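Local coordinates for putative uncharacterized protein (Chaetomium thermophilum, PDB 4XRI) that probably acts as a nuclear import receptor of the importin-beta family, carrying protein cargo into the nucleus and binding a small GTPase, at residues A[498-503]-A[540-545]; A[483-488]-A[534-539]; A[512-517]-A[554-559]; A[599-604]-A[638-643]. The protein carries 2 engineered substitutions. All coordinates share one frame; numbering follows the deposited sequence.

Contact 1 of 4, residues A[498-503]-A[540-545]; sequences AQNPLT and NAANDS. With SO4 (sulfate ion), chain B.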
loop_
_atom_site.group_PDB
_atom_site.type_symbol
_atom_site.label_atom_id
_atom_site.label_comp_id
_atom_site.label_asym_id
_atom_site.label_seq_id
_atom_site.Cartn_x
_atom_site.Cartn_y
_atom_site.Cartn_z
ATOM N N ALA A 498 24.586 -27.296 -8.577
ATOM C CA ALA A 498 24.548 -27.665 -9.982
ATOM C C ALA A 498 23.119 -27.973 -10.409
ATOM O O ALA A 498 22.745 -27.746 -11.558
ATOM C CB ALA A 498 25.452 -28.857 -10.247
ATOM N N GLN A 499 22.322 -28.488 -9.477
ATOM C CA GLN A 499 20.948 -28.879 -9.777
ATOM C C GLN A 499 19.974 -28.570 -8.640
ATOM O O GLN A 499 20.361 -28.488 -7.476
ATOM C CB GLN A 499 20.883 -30.374 -10.108
ATOM C CG GLN A 499 21.596 -30.759 -11.392
ATOM C CD GLN A 499 21.451 -32.229 -11.728
ATOM O OE1 GLN A 499 21.067 -32.586 -12.842
ATOM N NE2 GLN A 499 21.763 -33.090 -10.766
ATOM N N ASN A 500 18.707 -28.390 -9.002
ATOM C CA ASN A 500 17.618 -28.316 -8.036
ATOM C C ASN A 500 16.485 -29.209 -8.555
ATOM O O ASN A 500 16.578 -29.700 -9.678
ATOM C CB ASN A 500 17.179 -26.856 -7.814
ATOM C CG ASN A 500 16.645 -26.185 -9.072
ATOM O OD1 ASN A 500 15.919 -26.784 -9.867
ATOM N ND2 ASN A 500 16.996 -24.915 -9.245
ATOM N N PRO A 501 15.431 -29.447 -7.748
ATOM C CA PRO A 501 14.387 -30.369 -8.220
ATOM C C PRO A 501 13.768 -30.039 -9.583
ATOM O O PRO A 501 13.334 -30.955 -10.282
ATOM C CB PRO A 501 13.321 -30.267 -7.124
ATOM C CG PRO A 501 14.085 -29.946 -5.902
ATOM C CD PRO A 501 15.206 -29.049 -6.344
ATOM N N LEU A 502 13.735 -28.765 -9.960
ATOM C CA LEU A 502 13.082 -28.362 -11.205
ATOM C C LEU A 502 13.986 -28.482 -12.428
ATOM O O LEU A 502 13.518 -28.375 -13.560
ATOM C CB LEU A 502 12.574 -26.925 -11.095
ATOM C CG LEU A 502 11.163 -26.746 -10.538
ATOM C CD1 LEU A 502 10.728 -25.294 -10.660
ATOM C CD2 LEU A 502 10.187 -27.662 -11.261
ATOM N N THR A 503 15.276 -28.700 -12.195
ATOM C CA THR A 503 16.265 -28.748 -13.272
ATOM C C THR A 503 15.943 -29.765 -14.378
ATOM O O THR A 503 16.047 -29.438 -15.562
ATOM C CB THR A 503 17.672 -29.059 -12.722
ATOM O OG1 THR A 503 17.988 -28.152 -11.662
ATOM C CG2 THR A 503 18.715 -28.930 -13.824
ATOM N N ASN A 540 15.837 -18.602 -10.481
ATOM C CA ASN A 540 16.081 -19.711 -9.569
ATOM C C ASN A 540 16.696 -20.934 -10.244
ATOM O O ASN A 540 16.698 -22.029 -9.677
ATOM C CB ASN A 540 14.775 -20.116 -8.889
ATOM C CG ASN A 540 14.183 -19.003 -8.050
ATOM O OD1 ASN A 540 14.542 -18.832 -6.887
ATOM N ND2 ASN A 540 13.270 -18.236 -8.639
ATOM N N ALA A 541 17.218 -20.750 -11.451
ATOM C CA ALA A 541 17.784 -21.858 -12.209
ATOM C C ALA A 541 19.135 -22.281 -11.645
ATOM O O ALA A 541 19.884 -21.458 -11.119
ATOM C CB ALA A 541 17.917 -21.478 -13.676
ATOM N N ALA A 542 19.443 -23.569 -11.756
ATOM C CA ALA A 542 20.726 -24.086 -11.297
ATOM C C ALA A 542 21.742 -24.090 -12.437
ATOM O O ALA A 542 21.387 -23.867 -13.597
ATOM C CB ALA A 542 20.562 -25.474 -10.723
ATOM N N ASN A 543 23.001 -24.350 -12.097
ATOM C CA ASN A 543 24.109 -24.216 -13.039
ATOM C C ASN A 543 24.038 -25.146 -14.246
ATOM O O ASN A 543 24.526 -24.808 -15.324
ATOM C CB ASN A 543 25.430 -24.440 -12.310
ATOM C CG ASN A 543 25.702 -23.383 -11.263
ATOM O OD1 ASN A 543 25.297 -22.229 -11.412
ATOM N ND2 ASN A 543 26.384 -23.770 -10.191
ATOM N N ASP A 544 23.424 -26.310 -14.071
ATOM C CA ASP A 544 23.247 -27.246 -15.177
ATOM C C ASP A 544 22.379 -26.649 -16.283
ATOM O O ASP A 544 22.401 -27.118 -17.424
ATOM C CB ASP A 544 22.627 -28.555 -14.682
ATOM C CG ASP A 544 23.646 -29.485 -14.044
ATOM O OD1 ASP A 544 23.401 -30.709 -14.026
ATOM O OD2 ASP A 544 24.689 -28.992 -13.561
ATOM N N SER A 545 21.620 -25.614 -15.939
ATOM C CA SER A 545 20.680 -24.999 -16.871
ATOM C C SER A 545 21.230 -23.736 -17.533
ATOM O O SER A 545 20.539 -23.100 -18.328
ATOM C CB SER A 545 19.372 -24.659 -16.152
ATOM O OG SER A 545 18.660 -25.822 -15.771
HETATM S S SO4 B . 24.767 -30.311 -6.349
HETATM O O1 SO4 B . 25.691 -29.243 -5.975
HETATM O O2 SO4 B . 25.454 -31.267 -7.212
HETATM O O3 SO4 B . 24.295 -30.992 -5.147
HETATM O O4 SO4 B . 23.627 -29.746 -7.064
HETATM O O HOH W 1 17.967 -25.627 -13.189
#
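The amide of Q499 and the carboxylate of D544 meet at a slant, their planes 44° apart. The touch falls beside the amide, where Q499 CG lies 3.2 Å from D544 OD1; Q499 OE1 is also 3.2 Å from D544 OD1, but both are acceptors, so no hydrogen bond joins them. The direct hydrogen bond between the loops is a backbone one: D544 N donates to A498 O (3.0 Å). Next to it the methyl of A542 presses against the backbone, its CB 3.6 Å from Q499 CA. The third flat group, the N500 amide, swings between its backbone N and carbonyl carbon (chi1 62°); its ND2 donates to A492 O and lies 2.9 Å from N540 O. N500 and T503 form a capping box, in which N500 N donates nearly straight to T503 OG1 (2.8 Å, 176°) while N500 OD1 weakly accepts from L502 N. One water ties the loops together, accepting from A542 N (2.9 Å), donating to T503 OG1 and hydrogen-bonded to S545 OG. A sulfate, probably from the crystallisation liquor, takes Q499 N at its O4 (3.0 Å). The box starts helix 503-516, whose F506 touches A541 and S545. L502 rests on helix 455-472, and R596 of helix 573-597 donates to A541 O and N543 OD1. The two loops, which follow helices 477-490 and 524-539 of the HEAT-repeat solenoid, are packed against each other and against these three helices.

Contact 2 of 4, residues A[483-488]-A[534-539]; sequences ALMNIA and LSVFVQ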
loop_
_atom_site.group_PDB
_atom_site.type_symbol
_atom_site.label_atom_id
_atom_site.label_comp_id
_atom_site.label_asym_id
_atom_site.label_seq_id
_atom_site.Cartn_x
_atom_site.Cartn_y
_atom_site.Cartn_z
ATOM N N ALA A 483 0.958 -20.156 -8.979
ATOM C CA ALA A 483 1.378 -21.416 -8.376
ATOM C C ALA A 483 2.755 -21.833 -8.888
ATOM O O ALA A 483 3.628 -22.216 -8.109
ATOM C CB ALA A 483 0.346 -22.506 -8.662
ATOM N N LEU A 484 2.939 -21.744 -10.203
ATOM C CA LEU A 484 4.206 -22.096 -10.843
ATOM C C LEU A 484 5.380 -21.251 -10.346
ATOM O O LEU A 484 6.488 -21.759 -10.153
ATOM C CB LEU A 484 4.081 -21.961 -12.361
ATOM C CG LEU A 484 3.316 -23.081 -13.067
ATOM C CD1 LEU A 484 3.199 -22.796 -14.552
ATOM C CD2 LEU A 484 4.014 -24.403 -12.831
ATOM N N MET A 485 5.127 -19.959 -10.147
ATOM C CA MET A 485 6.134 -19.046 -9.612
ATOM C C MET A 485 6.554 -19.443 -8.200
ATOM O O MET A 485 7.746 -19.476 -7.883
ATOM C CB MET A 485 5.612 -17.608 -9.613
ATOM C CG MET A 485 5.666 -16.919 -10.966
ATOM S SD MET A 485 5.454 -15.138 -10.815
ATOM C CE MET A 485 3.806 -15.050 -10.118
ATOM N N ASN A 486 5.564 -19.736 -7.359
ATOM C CA ASN A 486 5.804 -20.233 -6.006
ATOM C C ASN A 486 6.724 -21.447 -5.995
ATOM O O ASN A 486 7.678 -21.507 -5.224
ATOM C CB ASN A 486 4.480 -20.588 -5.321
ATOM C CG ASN A 486 3.735 -19.366 -4.821
ATOM O OD1 ASN A 486 4.341 -18.349 -4.482
ATOM N ND2 ASN A 486 2.413 -19.463 -4.762
ATOM N N ILE A 487 6.424 -22.407 -6.863
ATOM C CA ILE A 487 7.204 -23.632 -6.988
ATOM C C ILE A 487 8.651 -23.356 -7.384
ATOM O O ILE A 487 9.584 -23.916 -6.803
ATOM C CB ILE A 487 6.570 -24.574 -8.021
ATOM C CG1 ILE A 487 5.221 -25.079 -7.510
ATOM C CG2 ILE A 487 7.496 -25.736 -8.334
ATOM C CD1 ILE A 487 4.370 -25.688 -8.588
ATOM N N ALA A 488 8.830 -22.488 -8.378
ATOM C CA ALA A 488 10.161 -22.096 -8.824
ATOM C C ALA A 488 10.948 -21.442 -7.691
ATOM O O ALA A 488 12.155 -21.648 -7.558
ATOM C CB ALA A 488 10.065 -21.156 -10.016
ATOM N N LEU A 534 8.408 -17.236 -16.426
ATOM C CA LEU A 534 9.673 -17.508 -17.092
ATOM C C LEU A 534 10.827 -16.782 -16.408
ATOM O O LEU A 534 11.911 -17.341 -16.236
ATOM C CB LEU A 534 9.590 -17.107 -18.565
ATOM C CG LEU A 534 10.826 -17.384 -19.420
ATOM C CD1 LEU A 534 11.273 -18.828 -19.247
ATOM C CD2 LEU A 534 10.546 -17.076 -20.882
ATOM N N SER A 535 10.582 -15.536 -16.020
ATOM C CA SER A 535 11.573 -14.746 -15.304
ATOM C C SER A 535 11.994 -15.430 -14.004
ATOM O O SER A 535 13.182 -15.536 -13.707
ATOM C CB SER A 535 11.029 -13.345 -15.008
ATOM O OG SER A 535 11.923 -12.624 -14.177
ATOM N N VAL A 536 11.009 -15.892 -13.240
ATOM C CA VAL A 536 11.248 -16.501 -11.936
ATOM C C VAL A 536 11.935 -17.861 -12.068
ATOM O O VAL A 536 12.775 -18.224 -11.241
ATOM C CB VAL A 536 9.925 -16.656 -11.152
ATOM C CG1 VAL A 536 10.137 -17.443 -9.869
ATOM C CG2 VAL A 536 9.333 -15.288 -10.849
ATOM N N PHE A 537 11.586 -18.601 -13.114
ATOM C CA PHE A 537 12.260 -19.864 -13.409
ATOM C C PHE A 537 13.744 -19.632 -13.680
ATOM O O PHE A 537 14.595 -20.398 -13.230
ATOM C CB PHE A 537 11.609 -20.562 -14.607
ATOM C CG PHE A 537 10.585 -21.594 -14.225
ATOM C CD1 PHE A 537 9.313 -21.217 -13.826
ATOM C CD2 PHE A 537 10.893 -22.942 -14.275
ATOM C CE1 PHE A 537 8.371 -22.166 -13.478
ATOM C CE2 PHE A 537 9.957 -23.894 -13.932
ATOM C CZ PHE A 537 8.694 -23.506 -13.531
ATOM N N VAL A 538 14.042 -18.563 -14.411
ATOM C CA VAL A 538 15.419 -18.205 -14.733
ATOM C C VAL A 538 16.189 -17.789 -13.489
ATOM O O VAL A 538 17.307 -18.254 -13.257
ATOM C CB VAL A 538 15.480 -17.060 -15.765
ATOM C CG1 VAL A 538 16.885 -16.480 -15.838
ATOM C CG2 VAL A 538 15.033 -17.557 -17.125
ATOM N N GLN A 539 15.585 -16.906 -12.697
ATOM C CA GLN A 539 16.199 -16.415 -11.466
ATOM C C GLN A 539 16.653 -17.557 -10.558
ATOM O O GLN A 539 17.723 -17.492 -9.952
ATOM C CB GLN A 539 15.228 -15.509 -10.699
ATOM C CG GLN A 539 14.879 -14.207 -11.398
ATOM C CD GLN A 539 13.867 -13.389 -10.619
ATOM O OE1 GLN A 539 13.613 -13.651 -9.444
ATOM N NE2 GLN A 539 13.276 -12.395 -11.274
#
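Helices 483-488 and 534-539 run almost parallel, 7° between their directions and 8.9 Å between their axes at closest approach, with A488 and F537 bringing the backbones nearest. Such side-by-side pairing of parallel helices belongs to the alpha solenoid of HEAT-repeat proteins, where equivalent helices stack in a layer. No hydrogen bond crosses here; the contact is apolar and mostly buried. V536 is the wedge, its two methyls dividing the work. With CG1 anti to the backbone N (chi1 173°), that methyl enters the groove between M485 and A488, 3.7 Å from A488 CB and equally 3.7 Å from M485 O. CG2 turns instead to the thioether, 3.9 Å from M485 SD, and the two side chains meet at about a right angle. An alanine in place of V536 would remove both branches and is likely to open a gap beside A488 while leaving the M485 thioether freer to turn. M485 also rests on E532 and V533 of helix 524-539, whereas L484 packs against V533 and, on helix 455-472, L466. The F537 side chain leans across toward helix 483-488, bringing its CE1 to 3.8 Å from L484 O. Over one face of its ring sits the methyl of A488, a CH-pi contact in which CB lies 4.1 Å from the centroid, 21° off the normal and displaced toward the CD1-CE1 rim.

Contact 3 of 4, residues A[512-517]-A[554-559]; sequences NLLTVT and TVILQR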
loop_
_atom_site.group_PDB
_atom_site.type_symbol
_atom_site.label_atom_id
_atom_site.label_comp_id
_atom_site.label_asym_id
_atom_site.label_seq_id
_atom_site.Cartn_x
_atom_site.Cartn_y
_atom_site.Cartn_z
ATOM N N ASN A 512 7.419 -24.570 -22.737
ATOM C CA ASN A 512 5.992 -24.324 -22.547
ATOM C C ASN A 512 5.666 -22.839 -22.419
ATOM O O ASN A 512 4.702 -22.348 -23.010
ATOM C CB ASN A 512 5.480 -25.068 -21.312
ATOM C CG ASN A 512 5.432 -26.571 -21.515
ATOM O OD1 ASN A 512 5.478 -27.058 -22.647
ATOM N ND2 ASN A 512 5.337 -27.315 -20.417
ATOM N N LEU A 513 6.478 -22.128 -21.645
ATOM C CA LEU A 513 6.264 -20.707 -21.410
ATOM C C LEU A 513 6.537 -19.890 -22.668
ATOM O O LEU A 513 5.864 -18.896 -22.927
ATOM C CB LEU A 513 7.141 -20.227 -20.254
ATOM C CG LEU A 513 6.737 -20.809 -18.900
ATOM C CD1 LEU A 513 7.823 -20.585 -17.867
ATOM C CD2 LEU A 513 5.421 -20.194 -18.441
ATOM N N LEU A 514 7.527 -20.317 -23.448
ATOM C CA LEU A 514 7.823 -19.669 -24.721
ATOM C C LEU A 514 6.724 -19.944 -25.742
ATOM O O LEU A 514 6.463 -19.119 -26.621
ATOM C CB LEU A 514 9.179 -20.131 -25.262
ATOM C CG LEU A 514 10.415 -19.447 -24.674
ATOM C CD1 LEU A 514 11.693 -20.092 -25.183
ATOM C CD2 LEU A 514 10.395 -17.963 -24.991
ATOM N N THR A 515 6.073 -21.098 -25.615
ATOM C CA THR A 515 5.000 -21.470 -26.529
ATOM C C THR A 515 3.759 -20.619 -26.295
ATOM O O THR A 515 3.170 -20.094 -27.238
ATOM C CB THR A 515 4.622 -22.956 -26.384
ATOM O OG1 THR A 515 5.776 -23.772 -26.627
ATOM C CG2 THR A 515 3.518 -23.328 -27.367
ATOM N N VAL A 516 3.374 -20.472 -25.032
ATOM C CA VAL A 516 2.160 -19.745 -24.682
ATOM C C VAL A 516 2.322 -18.236 -24.898
ATOM O O VAL A 516 1.341 -17.527 -25.126
ATOM C CB VAL A 516 1.742 -20.034 -23.215
ATOM C CG1 VAL A 516 2.774 -19.503 -22.238
ATOM C CG2 VAL A 516 0.363 -19.460 -22.915
ATOM N N THR A 517 3.558 -17.748 -24.851
ATOM C CA THR A 517 3.820 -16.327 -25.082
ATOM C C THR A 517 4.090 -16.029 -26.556
ATOM O O THR A 517 4.221 -14.869 -26.953
ATOM C CB THR A 517 5.022 -15.819 -24.254
ATOM O OG1 THR A 517 6.154 -16.670 -24.472
ATOM C CG2 THR A 517 4.689 -15.795 -22.771
ATOM N N THR A 554 18.913 -15.452 -26.116
ATOM C CA THR A 554 18.955 -15.173 -27.550
ATOM C C THR A 554 17.554 -15.081 -28.148
ATOM O O THR A 554 17.275 -14.203 -28.964
ATOM C CB THR A 554 19.747 -16.254 -28.313
ATOM O OG1 THR A 554 21.085 -16.319 -27.807
ATOM C CG2 THR A 554 19.792 -15.937 -29.803
ATOM N N VAL A 555 16.679 -16.000 -27.746
ATOM C CA VAL A 555 15.293 -15.982 -28.198
ATOM C C VAL A 555 14.602 -14.704 -27.735
ATOM O O VAL A 555 13.923 -14.033 -28.513
ATOM C CB VAL A 555 14.498 -17.199 -27.678
ATOM C CG1 VAL A 555 13.035 -17.087 -28.092
ATOM C CG2 VAL A 555 15.106 -18.498 -28.184
ATOM N N ILE A 556 14.780 -14.379 -26.458
ATOM C CA ILE A 556 14.209 -13.168 -25.875
ATOM C C ILE A 556 14.697 -11.925 -26.608
ATOM O O ILE A 556 13.920 -11.015 -26.899
ATOM C CB ILE A 556 14.564 -13.043 -24.379
ATOM C CG1 ILE A 556 13.939 -14.192 -23.585
ATOM C CG2 ILE A 556 14.100 -11.708 -23.826
ATOM C CD1 ILE A 556 12.437 -14.298 -23.732
ATOM N N LEU A 557 15.993 -11.901 -26.898
ATOM C CA LEU A 557 16.599 -10.821 -27.668
ATOM C C LEU A 557 15.972 -10.690 -29.051
ATOM O O LEU A 557 15.697 -9.586 -29.518
ATOM C CB LEU A 557 18.108 -11.045 -27.798
ATOM C CG LEU A 557 18.970 -10.451 -26.683
ATOM C CD1 LEU A 557 20.419 -10.893 -26.841
ATOM C CD2 LEU A 557 18.861 -8.937 -26.705
ATOM N N GLN A 558 15.748 -11.828 -29.701
ATOM C CA GLN A 558 15.127 -11.856 -31.021
ATOM C C GLN A 558 13.714 -11.267 -30.985
ATOM O O GLN A 558 13.331 -10.489 -31.860
ATOM C CB GLN A 558 15.096 -13.291 -31.555
ATOM C CG GLN A 558 14.741 -13.408 -33.021
ATOM C CD GLN A 558 14.930 -14.819 -33.553
ATOM O OE1 GLN A 558 15.467 -15.692 -32.866
ATOM N NE2 GLN A 558 14.490 -15.049 -34.785
ATOM N N ARG A 559 12.956 -11.640 -29.959
ATOM C CA ARG A 559 11.599 -11.131 -29.768
ATOM C C ARG A 559 11.589 -9.636 -29.465
ATOM O O ARG A 559 10.720 -8.905 -29.943
ATOM C CB ARG A 559 10.893 -11.895 -28.643
ATOM C CG ARG A 559 10.557 -13.338 -28.990
ATOM C CD ARG A 559 9.677 -13.974 -27.927
ATOM N NE ARG A 559 9.385 -15.370 -28.243
ATOM C CZ ARG A 559 8.575 -16.151 -27.536
ATOM N NH1 ARG A 559 7.955 -15.674 -26.465
ATOM N NH2 ARG A 559 8.380 -17.412 -27.906
#
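R559 and L514 bury the most surface here, joined by T517, where two helices of the HEAT-repeat alpha solenoid run nearly parallel (11°) but far apart. With 12.7 Å between the axes of helix 512-516 and helix 554-559, the polar link across the gap is made by a long side chain. R559 does it with its chain fully extended from CG to NE (chi3 -178°), which carries the guanidinium to the C-terminal end of helix 503-516. There its two terminal nitrogens bind separate acceptors. NH2 donates to L514 O (2.9 Å, 171°), an almost straight bond that lies in the guanidinium plane although tilted from the plane of the carbonyl. NH1 donates to T517 OG1 (2.9 Å), likewise in plane, and also bonds Y531 OH on helix 524-539. Two bonds at the rim thus fix the rotation of the group, and a positive charge at this end of a helix would probably be favoured by its dipole. L514 supplies the apolar half: its CD2 lies over one face of the guanidinium, 3.6 Å from R559 CZ, and reaches on to V555 CG1 at 4.2 Å and to the CD1 of I556. A methionine in place of R559 would forfeit both donors, and is likely to leave L514 O and Y531 OH without this partner and T517 OG1 without its arginine donor. That threonine is itself held from behind, since its hydroxyl OG1 donates to L513 O at 2.7 Å, on a carbonyl lone pair.

Contact 4 of 4, residues A[599-604]-A[638-643]; sequences KEIAPQ and NAMEEE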
loop_
_atom_site.group_PDB
_atom_site.type_symbol
_atom_site.label_atom_id
_atom_site.label_comp_id
_atom_site.label_asym_id
_atom_site.label_seq_id
_atom_site.Cartn_x
_atom_site.Cartn_y
_atom_site.Cartn_z
ATOM N N LYS A 599 28.860 -12.906 -15.746
ATOM C CA LYS A 599 29.961 -12.670 -16.681
ATOM C C LYS A 599 29.771 -13.356 -18.032
ATOM O O LYS A 599 30.276 -12.890 -19.053
ATOM C CB LYS A 599 31.280 -13.137 -16.061
ATOM C CG LYS A 599 31.713 -12.348 -14.841
ATOM C CD LYS A 599 32.301 -11.008 -15.235
ATOM C CE LYS A 599 32.725 -10.222 -14.010
ATOM N NZ LYS A 599 33.652 -11.010 -13.151
ATOM N N GLU A 600 29.038 -14.464 -18.029
ATOM C CA GLU A 600 28.859 -15.268 -19.233
ATOM C C GLU A 600 27.957 -14.595 -20.269
ATOM O O GLU A 600 27.825 -15.079 -21.392
ATOM C CB GLU A 600 28.290 -16.638 -18.865
ATOM C CG GLU A 600 29.123 -17.401 -17.844
ATOM C CD GLU A 600 30.564 -17.574 -18.281
ATOM O OE1 GLU A 600 30.794 -17.893 -19.465
ATOM O OE2 GLU A 600 31.467 -17.381 -17.441
ATOM N N ILE A 601 27.340 -13.480 -19.888
ATOM C CA ILE A 601 26.442 -12.750 -20.783
ATOM C C ILE A 601 27.219 -11.940 -21.815
ATOM O O ILE A 601 26.673 -11.535 -22.840
ATOM C CB ILE A 601 25.515 -11.790 -19.998
ATOM C CG1 ILE A 601 24.304 -11.372 -20.838
ATOM C CG2 ILE A 601 26.276 -10.554 -19.547
ATOM C CD1 ILE A 601 23.338 -12.490 -21.129
ATOM N N ALA A 602 28.502 -11.727 -21.538
ATOM C CA ALA A 602 29.356 -10.815 -22.303
ATOM C C ALA A 602 29.276 -10.936 -23.837
ATOM O O ALA A 602 29.228 -9.913 -24.521
ATOM C CB ALA A 602 30.808 -10.980 -21.852
ATOM N N PRO A 603 29.263 -12.169 -24.389
ATOM C CA PRO A 603 29.205 -12.247 -25.856
ATOM C C PRO A 603 27.948 -11.645 -26.487
ATOM O O PRO A 603 27.959 -11.349 -27.681
ATOM C CB PRO A 603 29.261 -13.756 -26.123
ATOM C CG PRO A 603 29.991 -14.307 -24.967
ATOM C CD PRO A 603 29.519 -13.497 -23.798
ATOM N N GLN A 604 26.890 -11.463 -25.706
ATOM C CA GLN A 604 25.655 -10.907 -26.245
ATOM C C GLN A 604 25.446 -9.455 -25.826
ATOM O O GLN A 604 24.401 -8.869 -26.099
ATOM C CB GLN A 604 24.461 -11.756 -25.810
ATOM C CG GLN A 604 24.416 -13.125 -26.466
ATOM C CD GLN A 604 23.085 -13.822 -26.279
ATOM O OE1 GLN A 604 22.253 -13.845 -27.187
ATOM N NE2 GLN A 604 22.874 -14.390 -25.098
ATOM N N ASN A 638 26.295 -4.489 -14.155
ATOM C CA ASN A 638 26.732 -5.247 -12.988
ATOM C C ASN A 638 27.421 -6.545 -13.387
ATOM O O ASN A 638 28.336 -7.010 -12.709
ATOM C CB ASN A 638 25.543 -5.551 -12.074
ATOM C CG ASN A 638 25.921 -6.436 -10.899
ATOM O OD1 ASN A 638 26.363 -5.948 -9.859
ATOM N ND2 ASN A 638 25.737 -7.742 -11.057
ATOM N N ALA A 639 26.976 -7.117 -14.501
ATOM C CA ALA A 639 27.493 -8.394 -14.972
ATOM C C ALA A 639 28.815 -8.237 -15.718
ATOM O O ALA A 639 29.742 -9.022 -15.523
ATOM C CB ALA A 639 26.468 -9.077 -15.862
ATOM N N MET A 640 28.900 -7.222 -16.572
ATOM C CA MET A 640 30.076 -7.043 -17.417
ATOM C C MET A 640 31.148 -6.170 -16.765
ATOM O O MET A 640 32.312 -6.216 -17.159
ATOM C CB MET A 640 29.666 -6.452 -18.769
ATOM C CG MET A 640 28.792 -7.383 -19.600
ATOM S SD MET A 640 28.518 -6.797 -21.282
ATOM C CE MET A 640 30.188 -6.808 -21.926
ATOM N N GLU A 641 30.745 -5.383 -15.770
ATOM C CA GLU A 641 31.655 -4.507 -15.030
ATOM C C GLU A 641 32.432 -3.571 -15.959
ATOM O O GLU A 641 31.829 -2.853 -16.749
ATOM C CB GLU A 641 32.605 -5.343 -14.164
ATOM C CG GLU A 641 31.883 -6.042 -13.017
ATOM C CD GLU A 641 32.793 -6.886 -12.148
ATOM O OE1 GLU A 641 33.745 -7.487 -12.681
ATOM O OE2 GLU A 641 32.552 -6.947 -10.924
ATOM N N GLU A 642 33.760 -3.574 -15.870
ATOM C CA GLU A 642 34.575 -2.656 -16.671
ATOM C C GLU A 642 34.415 -2.893 -18.174
ATOM O O GLU A 642 34.662 -1.998 -18.978
ATOM C CB GLU A 642 36.054 -2.762 -16.285
ATOM C CG GLU A 642 36.566 -4.180 -16.109
ATOM C CD GLU A 642 36.236 -4.751 -14.741
ATOM O OE1 GLU A 642 36.091 -5.988 -14.631
ATOM O OE2 GLU A 642 36.118 -3.960 -13.781
ATOM N N GLU A 643 33.989 -4.095 -18.548
ATOM C CA GLU A 643 33.701 -4.406 -19.946
ATOM C C GLU A 643 32.510 -3.601 -20.467
ATOM O O GLU A 643 32.331 -3.455 -21.677
ATOM C CB GLU A 643 33.430 -5.903 -20.122
ATOM C CG GLU A 643 34.477 -6.628 -20.947
ATOM C CD GLU A 643 33.971 -7.952 -21.495
ATOM O OE1 GLU A 643 33.846 -8.916 -20.710
ATOM O OE2 GLU A 643 33.694 -8.023 -22.713
#
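K599 lies along the end of helix 625-640, in a contact that joins the loop between two helices of the HEAT-repeat solenoid to the C-terminal turn of the next. Its first bond points away from that helix, and a bend at chi2 (-77°) brings the chain back. CD then passes 3.3 Å from A639 O, and a second bend at chi4 (54°) sets the ammonium beside E641. The salt bridge is long, with 3.6 Å between K599 NZ and E641 OE1, and the same oxygen lies closer to the lysine CE. E641 meets it with an extended chain, from a residue whose positive phi (55°) marks where the backbone leaves the helix. Beside this polar pair, I601 places CG2 between its own backbone N and carbonyl carbon, from where the methyl reaches A639 CB at 4.0 Å and M640 CG also at 4.0 Å. V594 of helix 573-597 touches both I601 and A639. M640 runs out extended and then folds at its thioether, swinging the terminal methyl toward the loop, where M640 CE ends 4.1 Å from A602 CA.

How the contacts relate
All four contacts lie in the C-terminal half of the HEAT-repeat solenoid, on the same side of the chain's centre. Contacts 1 and 2 are joined directly, their centres 12 Å apart: L502 CD1 packs 3.6 Å from F537 CE2, so the loop of contact 1 covers the helix pair of contact 2. Contact 2 meets contact 3 through L534, whose CA is 3.7 Å from L513 CD1. Contact 3 passes on to contact 4 by a probable hydrogen bond, T554 OG1 to Q604 OE1 at 2.8 Å. Contact 4 stays apart from contacts 1 and 2, its nearest atoms about 9 Å from each. The sulfate is confined to contact 1.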